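PDB 2HRW: phosphonopyruvate hydrolase from Variovorax sp., which hydrolyses phosphonopyruvate to pyruvate and phosphate with the help of a divalent metal ion such as cobalt, magnesium or manganese. Local coordinates for residues 105-110 against 148-153; 154-159 against 181-186. One frame throughout, in Å; residues are numbered along the deposited sequence.

Overall arrangement
Contacts 1 and 2 are two successive strand pairings of one closed eight-stranded parallel barrel, and strand 151-156 serves both. Contact 1 pairs the whole of strand 106-110 with the N-terminal half of strand 151-156; contact 2 sets the second half against 182-185. Their centres are about 12 Å apart, and they are joined by probable main-chain bonds, Met109 O to Arg155 N (2.8 Å) and Val152 O to Asp181 N (2.9 Å). Both are buried, and no other subunit reaches either. Contact 1 is held by main-chain bonds and hydrocarbon side chains. Contact 2 runs on to the C-terminal ends, where Arg155 and His186 of the substrate site and a bridging water bring in charged and polar groups.

Contact 1: residues 105-110 against 148-153; sequences SAIVME and RDFVVI
Val151 N bonds to Ser105 O at 2.8 Å with an angle of 172° at the hydrogen, the shortest and straightest of four main-chain hydrogen bonds that tie 105-110 to 148-153. Ile107 then bonds in both directions, from its N to Val151 O (3.1 Å) and from its O to Ile153 N (3.0 Å). Met109 N closes the series on Ile153 O at 3.2 Å. Such bonding, with the strand axes only 14° apart, defines a parallel pair in which Ala106, Ile107 and Val108 face Val151, Val152 and Ile153. The pairs Ala106-Val151 and Val108-Ile153 share one face. There Ala106 CB meets Val151 CB at 3.7 Å, and Val108 CG2 lies against CB and CD1 of Ile153. Ile107 and Val152 share the other face; just before the strand, Phe150 brings its ring across Ile107 at about a right angle. Phe150 CG is anti to the backbone N (chi1 -169°), which lays the ring beside the neighbouring chain: one face takes the Ser105-Ala106 peptide, Ala106 N lying 3.8 Å above the plane toward the rim, and the edge receives Ile107 CG2, 3.6 Å from Phe150 CZ. With the ring cut back to an alanine here, Ile107 CG2 would probably face a gap and the Ser105-Ala106 peptide is likely to lose its aromatic cover. Beyond the pair, helix 89-102 packs against Ile107 and Phe150, helix 131-144 against Met109 and Val152, and helix 3-13 against Ala106. Strands 106-110 and 151-156 are the fourth and fifth of the barrel, and the helix 131-144 between them makes this a beta-alpha-beta crossover, the repeating unit of the TIM-barrel fold found in the PEP mutase family.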
# COMPACT_ATOMS: atom_id res chain seq x y z
N SER A 105 -0.17 -16.07 13.56
CA SER A 105 -0.54 -17.39 14.10
C SER A 105 -1.81 -17.33 14.97
O SER A 105 -2.35 -18.36 15.36
CB SER A 105 0.63 -17.97 14.89
OG SER A 105 1.73 -18.09 14.02
N ALA A 106 -2.27 -16.10 15.24
CA ALA A 106 -3.46 -15.87 16.04
C ALA A 106 -3.94 -14.45 15.75
O ALA A 106 -3.19 -13.64 15.21
CB ALA A 106 -3.12 -16.00 17.53
N ILE A 107 -5.19 -14.17 16.10
CA ILE A 107 -5.74 -12.82 15.95
C ILE A 107 -6.52 -12.58 17.23
O ILE A 107 -7.03 -13.52 17.82
CB ILE A 107 -6.72 -12.69 14.77
CG1 ILE A 107 -7.70 -13.86 14.79
CG2 ILE A 107 -5.94 -12.55 13.46
CD1 ILE A 107 -8.99 -13.54 14.20
N VAL A 108 -6.60 -11.32 17.67
CA VAL A 108 -7.35 -10.91 18.86
C VAL A 108 -8.45 -9.94 18.43
O VAL A 108 -8.20 -8.93 17.76
CB VAL A 108 -6.45 -10.21 19.87
CG1 VAL A 108 -7.29 -9.65 20.99
CG2 VAL A 108 -5.42 -11.22 20.42
N MET A 109 -9.69 -10.24 18.82
CA MET A 109 -10.81 -9.40 18.44
C MET A 109 -11.62 -9.12 19.68
O MET A 109 -11.76 -10.00 20.51
CB MET A 109 -11.64 -10.13 17.39
CG MET A 109 -12.79 -9.37 16.85
SD MET A 109 -13.50 -10.34 15.51
CE MET A 109 -14.32 -11.74 16.42
N GLU A 110 -12.15 -7.91 19.82
CA GLU A 110 -12.91 -7.54 21.02
C GLU A 110 -14.38 -7.33 20.76
O GLU A 110 -14.77 -6.97 19.65
CB GLU A 110 -12.30 -6.28 21.65
CG GLU A 110 -12.05 -5.16 20.65
CD GLU A 110 -11.04 -4.14 21.16
OE1 GLU A 110 -11.41 -2.96 21.27
OE2 GLU A 110 -9.88 -4.52 21.44
N ARG A 148 -6.37 -25.22 11.12
CA ARG A 148 -7.01 -25.35 12.45
C ARG A 148 -6.11 -24.91 13.59
O ARG A 148 -6.60 -24.73 14.70
CB ARG A 148 -7.47 -26.79 12.74
CG ARG A 148 -7.20 -27.82 11.63
CD ARG A 148 -8.41 -28.03 10.70
NE ARG A 148 -8.88 -26.78 10.12
CZ ARG A 148 -9.94 -26.66 9.32
NH1 ARG A 148 -10.66 -27.74 8.98
NH2 ARG A 148 -10.29 -25.46 8.86
N ASP A 149 -4.81 -24.77 13.34
CA ASP A 149 -3.90 -24.37 14.39
C ASP A 149 -3.96 -22.87 14.63
O ASP A 149 -3.68 -22.41 15.73
CB ASP A 149 -2.47 -24.77 14.06
CG ASP A 149 -2.25 -26.27 14.08
OD1 ASP A 149 -2.93 -26.97 14.88
OD2 ASP A 149 -1.39 -26.76 13.31
N PHE A 150 -4.29 -22.10 13.61
CA PHE A 150 -4.41 -20.66 13.75
C PHE A 150 -5.26 -20.45 14.99
O PHE A 150 -6.30 -21.06 15.12
CB PHE A 150 -5.15 -20.08 12.56
CG PHE A 150 -5.10 -18.58 12.49
CD1 PHE A 150 -3.98 -17.94 11.95
CD2 PHE A 150 -6.18 -17.82 12.91
CE1 PHE A 150 -3.96 -16.57 11.84
CE2 PHE A 150 -6.15 -16.44 12.80
CZ PHE A 150 -5.04 -15.82 12.26
N VAL A 151 -4.83 -19.59 15.91
CA VAL A 151 -5.59 -19.38 17.14
C VAL A 151 -6.50 -18.17 17.09
O VAL A 151 -6.13 -17.12 16.58
CB VAL A 151 -4.60 -19.30 18.35
CG1 VAL A 151 -5.34 -18.97 19.65
CG2 VAL A 151 -3.87 -20.63 18.47
N VAL A 152 -7.70 -18.32 17.62
CA VAL A 152 -8.63 -17.20 17.63
C VAL A 152 -8.89 -16.81 19.07
O VAL A 152 -9.40 -17.59 19.86
CB VAL A 152 -9.98 -17.52 16.95
CG1 VAL A 152 -10.86 -16.30 17.02
CG2 VAL A 152 -9.78 -17.90 15.50
N ILE A 153 -8.55 -15.58 19.41
CA ILE A 153 -8.71 -15.13 20.77
C ILE A 153 -9.80 -14.09 20.91
O ILE A 153 -9.76 -13.04 20.27
CB ILE A 153 -7.37 -14.58 21.26
CG1 ILE A 153 -6.30 -15.69 21.14
CG2 ILE A 153 -7.49 -14.12 22.71
CD1 ILE A 153 -4.89 -15.23 21.28

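Contact 2: residues 154-159 against 181-186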
# COMPACT_ATOMS: atom_id res chain seq x y z
N ALA A 154 -10.80 -14.39 21.75
CA ALA A 154 -11.89 -13.47 22.01
C ALA A 154 -11.50 -12.56 23.17
O ALA A 154 -10.95 -13.01 24.18
CB ALA A 154 -13.15 -14.23 22.35
N ARG A 155 -11.78 -11.28 23.02
CA ARG A 155 -11.44 -10.31 24.04
C ARG A 155 -12.65 -9.67 24.68
O ARG A 155 -13.37 -8.88 24.06
CB ARG A 155 -10.57 -9.23 23.43
CG ARG A 155 -10.24 -8.14 24.40
CD ARG A 155 -9.24 -7.20 23.78
NE ARG A 155 -8.75 -6.27 24.78
CZ ARG A 155 -7.81 -5.36 24.54
NH1 ARG A 155 -7.26 -5.27 23.34
NH2 ARG A 155 -7.42 -4.56 25.53
N VAL A 156 -12.86 -10.01 25.95
CA VAL A 156 -14.00 -9.53 26.71
C VAL A 156 -13.69 -8.18 27.37
O VAL A 156 -12.81 -8.06 28.22
CB VAL A 156 -14.40 -10.60 27.76
CG1 VAL A 156 -15.54 -10.11 28.62
CG2 VAL A 156 -14.79 -11.91 27.04
N GLU A 157 -14.44 -7.17 26.95
CA GLU A 157 -14.26 -5.81 27.45
C GLU A 157 -15.29 -5.40 28.48
O GLU A 157 -15.38 -4.21 28.81
CB GLU A 157 -14.31 -4.82 26.28
CG GLU A 157 -13.08 -4.85 25.39
CD GLU A 157 -11.89 -4.18 26.03
OE1 GLU A 157 -11.88 -2.95 26.13
OE2 GLU A 157 -10.96 -4.90 26.44
N ALA A 158 -16.06 -6.37 28.98
CA ALA A 158 -17.11 -6.12 29.97
C ALA A 158 -16.64 -5.43 31.27
O ALA A 158 -17.33 -4.54 31.78
CB ALA A 158 -17.83 -7.43 30.30
N LEU A 159 -15.49 -5.81 31.80
CA LEU A 159 -15.00 -5.17 33.01
C LEU A 159 -14.80 -3.68 32.72
O LEU A 159 -15.28 -2.83 33.47
CB LEU A 159 -13.70 -5.80 33.50
CG LEU A 159 -13.81 -7.28 33.88
CD1 LEU A 159 -12.50 -7.77 34.46
CD2 LEU A 159 -14.93 -7.48 34.86
N ASP A 181 -10.61 -19.97 21.04
CA ASP A 181 -9.54 -20.79 21.60
C ASP A 181 -8.97 -20.25 22.91
O ASP A 181 -8.42 -21.00 23.72
CB ASP A 181 -8.40 -20.91 20.57
CG ASP A 181 -8.84 -21.55 19.26
OD1 ASP A 181 -8.78 -22.79 19.13
OD2 ASP A 181 -9.26 -20.83 18.33
N ALA A 182 -9.09 -18.94 23.13
CA ALA A 182 -8.58 -18.33 24.36
C ALA A 182 -9.34 -17.06 24.66
O ALA A 182 -9.96 -16.48 23.76
CB ALA A 182 -7.09 -18.03 24.23
N ILE A 183 -9.30 -16.62 25.91
CA ILE A 183 -10.04 -15.41 26.29
C ILE A 183 -9.13 -14.36 26.90
O ILE A 183 -8.41 -14.61 27.88
CB ILE A 183 -11.20 -15.68 27.32
CG1 ILE A 183 -12.39 -16.34 26.65
CG2 ILE A 183 -11.73 -14.37 27.87
CD1 ILE A 183 -12.07 -17.61 26.05
N LEU A 184 -9.16 -13.19 26.30
CA LEU A 184 -8.39 -12.07 26.79
C LEU A 184 -9.42 -11.32 27.62
O LEU A 184 -10.50 -10.98 27.13
CB LEU A 184 -7.94 -11.20 25.61
CG LEU A 184 -7.07 -9.96 25.74
CD1 LEU A 184 -7.21 -9.29 27.10
CD2 LEU A 184 -5.65 -10.38 25.48
N ILE A 185 -9.10 -11.10 28.88
CA ILE A 185 -10.00 -10.37 29.75
C ILE A 185 -9.19 -9.16 30.23
O ILE A 185 -8.09 -9.29 30.73
CB ILE A 185 -10.49 -11.27 30.92
CG1 ILE A 185 -11.22 -10.43 31.96
CG2 ILE A 185 -9.33 -12.01 31.52
CD1 ILE A 185 -12.42 -9.68 31.43
N HIS A 186 -9.75 -7.98 30.04
CA HIS A 186 -9.03 -6.78 30.39
C HIS A 186 -9.64 -6.06 31.59
O HIS A 186 -10.83 -6.17 31.84
CB HIS A 186 -9.02 -5.88 29.15
CG HIS A 186 -7.95 -4.84 29.17
ND1 HIS A 186 -6.73 -5.03 29.79
CD2 HIS A 186 -7.91 -3.60 28.62
CE1 HIS A 186 -5.99 -3.95 29.62
NE2 HIS A 186 -6.68 -3.07 28.92
O HOH W 1 -13.09 -6.30 30.33
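Arg155 runs alongside Leu184 and ends against His186. Its CB lies 3.9 Å from Leu184 CB, its CG equally far from Leu184 CG, and its CD 4.0 Å from that same Leu184 CG. CG is anti to the backbone N (chi1 176°) and the chain stays extended to NE, carrying the guanidinium past the leucine. NE meets Glu157 OE2 at 3.1 Å in a salt bridge whose hydrogen bond is weak, bent to 123°. NH1 has a long, weak ion pair with Glu110 OE2. NH2 lies over one face of the His186 ring at 3.3 Å from CD2, with the two planes 73° apart. Glu157 OE2 lies at the edge of that ring, its carboxylate nearly coplanar with it. In the backbone, Ala154 N, Leu184 N and Val156 N bond to Ala182 O, Ala154 O and Leu184 O, a parallel pairing of adjacent barrel strands. Past its end, a water donates to Val156 O and His186 O and weakly accepts from Leu159 N, bridging the diverging chains. On the face of Val156 and Ile185, Leu159 CD1 from the following helix packs on Ile185 CD1 at 3.6 Å, the two side chains crossing at about a right angle. Arg155 and His186 both bind substrate, and Glu157 probably restrains the arginine's head; that head beside the imidazole is consistent with binding the anionic phosphonopyruvate at the C-terminal mouth of the barrel.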